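Side-chain contact in outer membrane protein OMP121 (Bacteroides thetaiotaomicron, PDB 5FQ8), which probably takes up nutrients across the outer membrane as a calcium-containing beta-barrel receptor of the TonB-dependent family: residues S944-F948 with I949-M953. Numbering follows the deposited sequence.
Sequences SSNTF and IDPEM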
ATOM      1  N   SER B 944     -49.139  -1.498   1.522  1.00 33.23           N
ATOM      2  CA  SER B 944     -49.347  -0.348   2.394  1.00 30.11           C
ATOM      3  C   SER B 944     -48.177  -0.070   3.332  1.00 29.42           C
ATOM      4  O   SER B 944     -47.834   1.087   3.589  1.00 28.20           O
ATOM      5  CB  SER B 944     -50.613  -0.574   3.214  1.00 29.33           C
ATOM      6  OG  SER B 944     -50.759   0.410   4.213  1.00 29.44           O
ATOM      7  N   SER B 945     -47.550  -1.131   3.834  1.00 30.51           N
ATOM      8  CA  SER B 945     -46.603  -0.997   4.926  1.00 27.85           C
ATOM      9  C   SER B 945     -45.224  -0.561   4.472  1.00 40.80           C
ATOM     10  O   SER B 945     -44.399  -0.180   5.305  1.00 42.58           O
ATOM     11  CB  SER B 945     -46.484  -2.321   5.643  1.00 27.92           C
ATOM     12  OG  SER B 945     -46.058  -3.309   4.737  1.00 27.74           O
ATOM     13  N   ASN B 946     -44.941  -0.634   3.195  1.00 42.94           N
ATOM     14  CA  ASN B 946     -43.640  -0.276   2.662  1.00 26.64           C
ATOM     15  C   ASN B 946     -43.846   0.970   1.826  1.00 26.67           C
ATOM     16  O   ASN B 946     -44.348   0.900   0.708  1.00 26.81           O
ATOM     17  CB  ASN B 946     -43.067  -1.425   1.851  1.00 26.44           C
ATOM     18  CG  ASN B 946     -41.877  -1.029   1.029  1.00 26.02           C
ATOM     19  OD1 ASN B 946     -41.418   0.101   1.064  1.00 25.86           O
ATOM     20  ND2 ASN B 946     -41.365  -1.974   0.276  1.00 30.47           N
ATOM     21  N   THR B 947     -43.467   2.108   2.371  1.00 26.57           N
ATOM     22  CA  THR B 947     -43.470   3.345   1.619  1.00 26.59           C
ATOM     23  C   THR B 947     -42.061   3.855   1.425  1.00 26.15           C
ATOM     24  O   THR B 947     -41.844   5.062   1.334  1.00 26.15           O
ATOM     25  CB  THR B 947     -44.297   4.406   2.325  1.00 26.94           C
ATOM     26  OG1 THR B 947     -43.771   4.586   3.634  1.00 26.83           O
ATOM     27  CG2 THR B 947     -45.735   3.985   2.424  1.00 27.43           C
ATOM     28  N   PHE B 948     -41.094   2.948   1.379  1.00 25.81           N
ATOM     29  CA  PHE B 948     -39.709   3.364   1.498  1.00 25.42           C
ATOM     30  C   PHE B 948     -38.855   3.004   0.298  1.00 25.15           C
ATOM     31  O   PHE B 948     -38.166   3.875  -0.231  1.00 25.00           O
ATOM     32  CB  PHE B 948     -39.107   2.777   2.785  1.00 25.28           C
ATOM     33  CG  PHE B 948     -39.979   2.948   3.976  1.00 26.02           C
ATOM     34  CD1 PHE B 948     -40.282   4.204   4.449  1.00 28.66           C
ATOM     35  CD2 PHE B 948     -40.522   1.859   4.599  1.00 25.76           C
ATOM     36  CE1 PHE B 948     -41.097   4.361   5.519  1.00 26.09           C
ATOM     37  CE2 PHE B 948     -41.338   2.013   5.661  1.00 26.77           C
ATOM     38  CZ  PHE B 948     -41.624   3.265   6.134  1.00 26.25           C
ATOM     39  N   ILE B 949     -38.862   1.753  -0.147  1.00 25.11           N
ATOM     40  CA  ILE B 949     -37.899   1.305  -1.139  1.00 24.85           C
ATOM     41  C   ILE B 949     -38.552   0.531  -2.272  1.00 35.12           C
ATOM     42  O   ILE B 949     -39.618  -0.068  -2.118  1.00 36.66           O
ATOM     43  CB  ILE B 949     -36.828   0.408  -0.511  1.00 24.56           C
ATOM     44  CG1 ILE B 949     -37.489  -0.813   0.103  1.00 24.74           C
ATOM     45  CG2 ILE B 949     -36.054   1.149   0.507  1.00 24.38           C
ATOM     46  CD1 ILE B 949     -36.532  -1.928   0.375  1.00 24.52           C
ATOM     47  N   ASP B 950     -37.882   0.533  -3.411  1.00 25.84           N
ATOM     48  CA  ASP B 950     -38.116  -0.480  -4.421  1.00 24.99           C
ATOM     49  C   ASP B 950     -37.362  -1.695  -3.922  1.00 24.79           C
ATOM     50  O   ASP B 950     -36.133  -1.678  -3.885  1.00 29.29           O
ATOM     51  CB  ASP B 950     -37.638  -0.021  -5.799  1.00 24.95           C
ATOM     52  CG  ASP B 950     -37.503  -1.160  -6.798  1.00 24.99           C
ATOM     53  OD1 ASP B 950     -37.842  -2.313  -6.504  1.00 25.08           O
ATOM     54  OD2 ASP B 950     -37.045  -0.890  -7.915  1.00 24.97           O
ATOM     55  N   PRO B 951     -38.045  -2.742  -3.533  1.00 24.98           N
ATOM     56  CA  PRO B 951     -37.374  -3.911  -2.960  1.00 24.84           C
ATOM     57  C   PRO B 951     -36.284  -4.549  -3.805  1.00 24.64           C
ATOM     58  O   PRO B 951     -35.656  -5.499  -3.334  1.00 24.53           O
ATOM     59  CB  PRO B 951     -38.527  -4.890  -2.776  1.00 25.21           C
ATOM     60  CG  PRO B 951     -39.672  -4.049  -2.531  1.00 25.47           C
ATOM     61  CD  PRO B 951     -39.495  -2.825  -3.352  1.00 25.38           C
ATOM     62  N   GLU B 952     -36.049  -4.084  -5.028  1.00 31.57           N
ATOM     63  CA  GLU B 952     -35.019  -4.684  -5.863  1.00 24.45           C
ATOM     64  C   GLU B 952     -33.692  -3.977  -5.600  1.00 31.93           C
ATOM     65  O   GLU B 952     -33.169  -3.223  -6.421  1.00 24.02           O
ATOM     66  CB  GLU B 952     -35.412  -4.612  -7.329  1.00 24.65           C
ATOM     67  CG  GLU B 952     -34.699  -5.628  -8.180  1.00 24.64           C
ATOM     68  CD  GLU B 952     -35.058  -5.552  -9.638  1.00 24.87           C
ATOM     69  OE1 GLU B 952     -36.116  -4.986  -9.958  1.00 25.12           O
ATOM     70  OE2 GLU B 952     -34.270  -6.061 -10.457  1.00 24.83           O
ATOM     71  N   MET B 953     -33.140  -4.251  -4.420  1.00 26.59           N
ATOM     72  CA  MET B 953     -32.048  -3.466  -3.858  1.00 25.43           C
ATOM     73  C   MET B 953     -31.175  -4.331  -2.966  1.00 29.40           C
ATOM     74  O   MET B 953     -31.694  -5.084  -2.139  1.00 23.62           O
ATOM     75  CB  MET B 953     -32.582  -2.319  -3.010  1.00 23.68           C
ATOM     76  CG  MET B 953     -32.541  -0.971  -3.614  1.00 23.67           C
ATOM     77  SD  MET B 953     -33.188   0.117  -2.372  1.00 34.01           S
ATOM     78  CE  MET B 953     -33.129   1.659  -3.235  1.00 36.34           C
TER
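The flat carboxamide of Asn946 points its OD1 at the backbone N of Ile949 and its ND2 to the ring of Pro951, while Thr947 OG1 sits 3.3 Å above the plane of the Phe948 ring, nearer its border than its middle. Asn946 OD1 closes an Asx turn with Phe948 N at 2.9 Å, nearly in line with the C=O bond, and also accepts from Ile949 N at 3.3 Å through an in-plane lone pair. Two almost straight bonds thus grip this oxygen, and the in-plane one from Ile949 N probably sets the turn of the amide. With chi1 of 167°, the Asn946 amide lies beside its own carbonyl carbon and reaches forward to the next residues; Asn946 ND2 comes 4.0 Å from Ile949 CG1 and 3.9 Å from Pro951 CG. Replacing Asn946 by a leucine would probably leave the amide hydrogens of Phe948 and Ile949 without their shared acceptor and loosen the turn. The loop joins barrel strand 928-941 to strand 965-966; Ile949 and Pro951 pack on Met829 of strand 828-831, and Phe948 leans on helix 832-839. A second Asx turn follows at Asp950, whose carboxylate, like that of Glu952, is salt-bridged to Lys906. Here Glu952 N meets Asp950 OD1 at 2.9 Å from above the carboxylate plane, 58° out of it.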